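Local coordinates for protein trehalose-6-phosphate phosphatase (Candida albicans, PDB 5DXI) that belongs to the trehalose-phosphatase family of the HAD clan and binds a magnesium ion and a beryllium trifluoride ion in its phosphatase domain, at residues L8-K18 / Q289-L297. Sequence-based numbering, arbitrary orientation.
Sequences LNRPLLLNNYK and QVLETLGLL
Leu-297 and Tyr-17 meet face-on where the first and last helices of a HAD-type Rossmann-like domain, 10-19 and 287-298, pack side by side over its central sheet. The two segments run roughly parallel, their axes 36° apart and 10.1 Å away at closest approach. CB of Leu-297 stands almost exactly over the centre of the Tyr-17 ring, a CH-pi contact 4.2 Å from the centroid, while the hydroxyl at the far end of that ring is hydrogen-bonded to ND2 of Asn-62. With CG of Leu-297 anti to its carbonyl carbon (chi1 -58°), CD2 is sent against the neighbouring helix, reaching CA of Leu-14 at 3.7 Å and CB of Tyr-17. Leu-14 and Leu-297 lie alongside each other, pointing opposite ways, and the side chain of Leu-14 crosses that of Leu-296 at about a right angle, with CD2 against CD2. Nearer the sheet, CG2 of Thr-293 touches CD2 of both Leu-13 and Leu-8; Leu-13 also touches Phe-227 and Tyr-267 of the strands below.

At the more polar end, Arg-10 fits as a knob among Gln-289, Glu-292, Thr-293 and Leu-296. Its extended chain passes Thr-293, with CD 3.4 Å from OG1, and brings NH1 to Glu-292 OE1 in a nearly straight salt bridge of 2.9 Å. OE1 lies in the guanidinium plane and accepts with its anti lone pair, although the carboxylate is turned 36° from that plane. Over one guanidinium face lies the hydroxyl of Thr-293, which donates to Gln-289 O at 3.0 Å; that carbonyl also accepts from Thr-293 N, the two donors approaching from opposite faces of its plane.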
ATOM      1  N   LEU A   8      -5.725 -13.936 -10.250  1.00 27.82           N
ATOM      2  CA  LEU A   8      -6.539 -14.109  -9.049  1.00 30.65           C
ATOM      3  C   LEU A   8      -7.741 -14.998  -9.334  1.00 31.27           C
ATOM      4  O   LEU A   8      -8.419 -14.832 -10.346  1.00 33.12           O
ATOM      5  CB  LEU A   8      -7.023 -12.747  -8.514  1.00 28.88           C
ATOM      6  CG  LEU A   8      -7.977 -12.778  -7.309  1.00 32.69           C
ATOM      7  CD1 LEU A   8      -7.335 -13.439  -6.082  1.00 29.74           C
ATOM      8  CD2 LEU A   8      -8.480 -11.362  -6.981  1.00 29.43           C
ATOM      9  N   ASN A   9      -7.988 -15.939  -8.433  1.00 31.92           N
ATOM     10  CA  ASN A   9      -9.155 -16.812  -8.483  1.00 34.65           C
ATOM     11  C   ASN A   9     -10.369 -16.077  -7.879  1.00 33.93           C
ATOM     12  O   ASN A   9     -10.662 -16.207  -6.696  1.00 33.00           O
ATOM     13  CB  ASN A   9      -8.843 -18.110  -7.723  1.00 35.89           C
ATOM     14  CG  ASN A   9      -9.928 -19.169  -7.862  1.00 38.79           C
ATOM     15  OD1 ASN A   9     -11.089 -18.870  -8.134  1.00 37.89           O
ATOM     16  ND2 ASN A   9      -9.541 -20.430  -7.663  1.00 37.72           N
ATOM     17  N   ARG A  10     -11.067 -15.303  -8.699  1.00 35.47           N
ATOM     18  CA  ARG A  10     -12.130 -14.455  -8.176  1.00 36.60           C
ATOM     19  C   ARG A  10     -13.292 -15.237  -7.532  1.00 36.86           C
ATOM     20  O   ARG A  10     -13.761 -14.840  -6.468  1.00 38.82           O
ATOM     21  CB  ARG A  10     -12.633 -13.519  -9.278  1.00 36.12           C
ATOM     22  CG  ARG A  10     -11.504 -12.675  -9.871  1.00 36.51           C
ATOM     23  CD  ARG A  10     -12.011 -11.558 -10.756  1.00 34.91           C
ATOM     24  NE  ARG A  10     -11.035 -11.161 -11.769  1.00 35.43           N
ATOM     25  CZ  ARG A  10     -11.222 -10.147 -12.607  1.00 38.33           C
ATOM     26  NH1 ARG A  10     -12.335  -9.420 -12.517  1.00 38.03           N
ATOM     27  NH2 ARG A  10     -10.303  -9.846 -13.518  1.00 32.88           N
ATOM     28  N   PRO A  11     -13.736 -16.364  -8.141  1.00 41.68           N
ATOM     29  CA  PRO A  11     -14.804 -17.127  -7.469  1.00 35.63           C
ATOM     30  C   PRO A  11     -14.445 -17.634  -6.076  1.00 40.67           C
ATOM     31  O   PRO A  11     -15.300 -17.584  -5.183  1.00 39.65           O
ATOM     32  CB  PRO A  11     -15.047 -18.292  -8.430  1.00 39.03           C
ATOM     33  CG  PRO A  11     -14.753 -17.691  -9.776  1.00 40.43           C
ATOM     34  CD  PRO A  11     -13.541 -16.825  -9.533  1.00 35.87           C
ATOM     35  N   LEU A  12     -13.215 -18.113  -5.894  1.00 35.80           N
ATOM     36  CA  LEU A  12     -12.749 -18.530  -4.576  1.00 38.90           C
ATOM     37  C   LEU A  12     -12.723 -17.335  -3.618  1.00 34.97           C
ATOM     38  O   LEU A  12     -13.142 -17.449  -2.468  1.00 36.22           O
ATOM     39  CB  LEU A  12     -11.352 -19.171  -4.658  1.00 34.81           C
ATOM     40  CG  LEU A  12     -10.654 -19.429  -3.311  1.00 38.37           C
ATOM     41  CD1 LEU A  12     -11.502 -20.316  -2.421  1.00 43.72           C
ATOM     42  CD2 LEU A  12      -9.261 -20.031  -3.475  1.00 41.80           C
ATOM     43  N   LEU A  13     -12.216 -16.201  -4.091  1.00 35.26           N
ATOM     44  CA  LEU A  13     -12.152 -15.011  -3.243  1.00 36.27           C
ATOM     45  C   LEU A  13     -13.559 -14.683  -2.744  1.00 36.90           C
ATOM     46  O   LEU A  13     -13.769 -14.437  -1.545  1.00 37.21           O
ATOM     47  CB  LEU A  13     -11.546 -13.815  -3.991  1.00 34.09           C
ATOM     48  CG  LEU A  13     -11.309 -12.579  -3.114  1.00 32.18           C
ATOM     49  CD1 LEU A  13     -10.168 -12.838  -2.123  1.00 30.37           C
ATOM     50  CD2 LEU A  13     -11.000 -11.379  -3.962  1.00 30.46           C
ATOM     51  N   LEU A  14     -14.518 -14.737  -3.669  1.00 35.79           N
ATOM     52  CA  LEU A  14     -15.916 -14.447  -3.364  1.00 38.92           C
ATOM     53  C   LEU A  14     -16.453 -15.435  -2.337  1.00 41.61           C
ATOM     54  O   LEU A  14     -17.123 -15.050  -1.379  1.00 42.52           O
ATOM     55  CB  LEU A  14     -16.759 -14.493  -4.645  1.00 41.49           C
ATOM     56  CG  LEU A  14     -18.265 -14.206  -4.551  1.00 41.74           C
ATOM     57  CD1 LEU A  14     -18.544 -12.828  -3.956  1.00 43.62           C
ATOM     58  CD2 LEU A  14     -18.917 -14.341  -5.923  1.00 44.49           C
ATOM     59  N   ASN A  15     -16.143 -16.717  -2.525  1.00 39.79           N
ATOM     60  CA  ASN A  15     -16.604 -17.733  -1.588  1.00 40.53           C
ATOM     61  C   ASN A  15     -16.036 -17.548  -0.190  1.00 42.42           C
ATOM     62  O   ASN A  15     -16.757 -17.696   0.801  1.00 46.42           O
ATOM     63  CB  ASN A  15     -16.284 -19.130  -2.116  1.00 44.57           C
ATOM     64  CG  ASN A  15     -17.220 -19.534  -3.241  1.00 51.95           C
ATOM     65  OD1 ASN A  15     -18.372 -19.086  -3.279  1.00 51.25           O
ATOM     66  ND2 ASN A  15     -16.740 -20.372  -4.159  1.00 47.93           N
ATOM     67  N   ASN A  16     -14.749 -17.233  -0.101  1.00 39.66           N
ATOM     68  CA  ASN A  16     -14.122 -17.045   1.200  1.00 40.12           C
ATOM     69  C   ASN A  16     -14.723 -15.795   1.863  1.00 40.67           C
ATOM     70  O   ASN A  16     -14.949 -15.778   3.076  1.00 42.31           O
ATOM     71  CB  ASN A  16     -12.605 -16.903   1.060  1.00 39.45           C
ATOM     72  CG  ASN A  16     -11.855 -17.180   2.362  1.00 42.24           C
ATOM     73  OD1 ASN A  16     -11.411 -18.291   2.606  1.00 50.04           O
ATOM     74  ND2 ASN A  16     -11.755 -16.181   3.216  1.00 50.79           N
ATOM     75  N   TYR A  17     -14.985 -14.768   1.051  1.00 37.23           N
ATOM     76  CA  TYR A  17     -15.603 -13.520   1.527  1.00 41.88           C
ATOM     77  C   TYR A  17     -16.955 -13.774   2.171  1.00 42.93           C
ATOM     78  O   TYR A  17     -17.182 -13.394   3.313  1.00 42.59           O
ATOM     79  CB  TYR A  17     -15.778 -12.516   0.380  1.00 41.05           C
ATOM     80  CG  TYR A  17     -16.525 -11.236   0.773  1.00 42.64           C
ATOM     81  CD1 TYR A  17     -15.859 -10.183   1.379  1.00 42.01           C
ATOM     82  CD2 TYR A  17     -17.887 -11.076   0.507  1.00 42.38           C
ATOM     83  CE1 TYR A  17     -16.523  -9.006   1.724  1.00 42.61           C
ATOM     84  CE2 TYR A  17     -18.562  -9.899   0.854  1.00 43.21           C
ATOM     85  CZ  TYR A  17     -17.870  -8.874   1.469  1.00 43.01           C
ATOM     86  OH  TYR A  17     -18.506  -7.708   1.831  1.00 46.35           O
ATOM     87  N   LYS A  18     -17.835 -14.455   1.451  1.00 43.76           N
ATOM     88  CA  LYS A  18     -19.181 -14.681   1.949  1.00 46.81           C
ATOM     89  C   LYS A  18     -19.218 -15.670   3.125  1.00 49.74           C
ATOM     90  O   LYS A  18     -20.139 -15.639   3.939  1.00 50.61           O
ATOM     91  CB  LYS A  18     -20.091 -15.118   0.791  1.00 45.68           C
ATOM     92  CG  LYS A  18     -20.159 -14.010  -0.259  1.00 50.16           C
ATOM     93  CD  LYS A  18     -21.045 -14.319  -1.459  1.00 54.50           C
ATOM     94  CE  LYS A  18     -22.164 -13.263  -1.613  1.00 61.73           C
ATOM     95  NZ  LYS A  18     -21.726 -11.834  -1.394  1.00 58.79           N
ATOM     96  N   GLN A 289      -9.549  -4.180 -13.190  1.00 33.04           N
ATOM     97  CA  GLN A 289      -9.883  -5.510 -12.697  1.00 33.64           C
ATOM     98  C   GLN A 289     -10.006  -5.513 -11.182  1.00 30.53           C
ATOM     99  O   GLN A 289     -10.805  -6.266 -10.625  1.00 33.23           O
ATOM    100  CB  GLN A 289      -8.850  -6.539 -13.164  1.00 30.81           C
ATOM    101  CG  GLN A 289      -8.926  -6.830 -14.661  1.00 35.60           C
ATOM    102  CD  GLN A 289      -8.152  -5.826 -15.499  1.00 39.64           C
ATOM    103  OE1 GLN A 289      -7.079  -5.365 -15.108  1.00 39.63           O
ATOM    104  NE2 GLN A 289      -8.700  -5.472 -16.657  1.00 45.26           N
ATOM    105  N   VAL A 290      -9.258  -4.637 -10.515  1.00 31.12           N
ATOM    106  CA  VAL A 290      -9.402  -4.495  -9.063  1.00 28.57           C
ATOM    107  C   VAL A 290     -10.840  -4.098  -8.721  1.00 31.35           C
ATOM    108  O   VAL A 290     -11.472  -4.686  -7.841  1.00 28.40           O
ATOM    109  CB  VAL A 290      -8.422  -3.450  -8.473  1.00 27.67           C
ATOM    110  CG1 VAL A 290      -8.687  -3.255  -6.981  1.00 31.73           C
ATOM    111  CG2 VAL A 290      -6.956  -3.869  -8.700  1.00 26.76           C
ATOM    112  N   LEU A 291     -11.363  -3.094  -9.417  1.00 32.39           N
ATOM    113  CA  LEU A 291     -12.716  -2.635  -9.104  1.00 32.69           C
ATOM    114  C   LEU A 291     -13.772  -3.683  -9.484  1.00 32.23           C
ATOM    115  O   LEU A 291     -14.780  -3.837  -8.783  1.00 33.25           O
ATOM    116  CB  LEU A 291     -13.013  -1.299  -9.801  1.00 33.77           C
ATOM    117  CG  LEU A 291     -12.016  -0.184  -9.465  1.00 36.99           C
ATOM    118  CD1 LEU A 291     -12.503   1.191  -9.976  1.00 35.00           C
ATOM    119  CD2 LEU A 291     -11.708  -0.152  -7.982  1.00 32.98           C
ATOM    120  N   GLU A 292     -13.531  -4.416 -10.571  1.00 34.13           N
ATOM    121  CA  GLU A 292     -14.419  -5.522 -10.941  1.00 32.35           C
ATOM    122  C   GLU A 292     -14.506  -6.507  -9.792  1.00 33.64           C
ATOM    123  O   GLU A 292     -15.599  -6.889  -9.365  1.00 37.33           O
ATOM    124  CB  GLU A 292     -13.924  -6.247 -12.199  1.00 31.90           C
ATOM    125  CG  GLU A 292     -13.935  -5.413 -13.472  1.00 36.53           C
ATOM    126  CD  GLU A 292     -13.284  -6.131 -14.644  1.00 40.15           C
ATOM    127  OE1 GLU A 292     -12.779  -7.270 -14.466  1.00 43.21           O
ATOM    128  OE2 GLU A 292     -13.249  -5.544 -15.750  1.00 44.16           O
ATOM    129  N   THR A 293     -13.339  -6.876  -9.262  1.00 35.57           N
ATOM    130  CA  THR A 293     -13.255  -7.843  -8.177  1.00 31.61           C
ATOM    131  C   THR A 293     -13.892  -7.306  -6.904  1.00 34.04           C
ATOM    132  O   THR A 293     -14.642  -8.019  -6.226  1.00 34.30           O
ATOM    133  CB  THR A 293     -11.781  -8.249  -7.884  1.00 34.12           C
ATOM    134  OG1 THR A 293     -11.174  -8.769  -9.070  1.00 34.54           O
ATOM    135  CG2 THR A 293     -11.723  -9.301  -6.799  1.00 31.23           C
ATOM    136  N   LEU A 294     -13.589  -6.058  -6.555  1.00 34.13           N
ATOM    137  CA  LEU A 294     -14.193  -5.484  -5.353  1.00 35.61           C
ATOM    138  C   LEU A 294     -15.707  -5.314  -5.563  1.00 34.44           C
ATOM    139  O   LEU A 294     -16.514  -5.556  -4.645  1.00 34.60           O
ATOM    140  CB  LEU A 294     -13.517  -4.151  -4.983  1.00 30.17           C
ATOM    141  CG  LEU A 294     -12.020  -4.266  -4.642  1.00 34.51           C
ATOM    142  CD1 LEU A 294     -11.427  -2.916  -4.271  1.00 32.83           C
ATOM    143  CD2 LEU A 294     -11.791  -5.276  -3.514  1.00 27.86           C
ATOM    144  N   GLY A 295     -16.079  -4.893  -6.769  1.00 34.52           N
ATOM    145  CA  GLY A 295     -17.479  -4.793  -7.152  1.00 39.55           C
ATOM    146  C   GLY A 295     -18.202  -6.119  -7.003  1.00 41.44           C
ATOM    147  O   GLY A 295     -19.329  -6.177  -6.516  1.00 41.75           O
ATOM    148  N   LEU A 296     -17.529  -7.192  -7.412  1.00 40.80           N
ATOM    149  CA  LEU A 296     -18.053  -8.542  -7.267  1.00 38.34           C
ATOM    150  C   LEU A 296     -18.358  -8.866  -5.812  1.00 41.46           C
ATOM    151  O   LEU A 296     -19.449  -9.330  -5.482  1.00 43.21           O
ATOM    152  CB  LEU A 296     -17.045  -9.564  -7.813  1.00 39.41           C
ATOM    153  CG  LEU A 296     -17.465 -11.028  -7.659  1.00 42.39           C
ATOM    154  CD1 LEU A 296     -18.625 -11.317  -8.611  1.00 42.32           C
ATOM    155  CD2 LEU A 296     -16.299 -12.017  -7.846  1.00 39.61           C
ATOM    156  N   LEU A 297     -17.388  -8.611  -4.938  1.00 40.37           N
ATOM    157  CA  LEU A 297     -17.583  -8.838  -3.518  1.00 39.81           C
ATOM    158  C   LEU A 297     -18.713  -7.966  -2.991  1.00 43.07           C
ATOM    159  O   LEU A 297     -19.482  -8.381  -2.125  1.00 43.40           O
ATOM    160  CB  LEU A 297     -16.307  -8.534  -2.731  1.00 35.34           C
ATOM    161  CG  LEU A 297     -15.026  -9.289  -3.092  1.00 41.84           C
ATOM    162  CD1 LEU A 297     -13.910  -8.899  -2.128  1.00 36.24           C
ATOM    163  CD2 LEU A 297     -15.282 -10.776  -3.057  1.00 34.73           C
TER
HETATM  164  O   HOH W   1     -21.946 -10.190  -3.235  1.00 55.84           O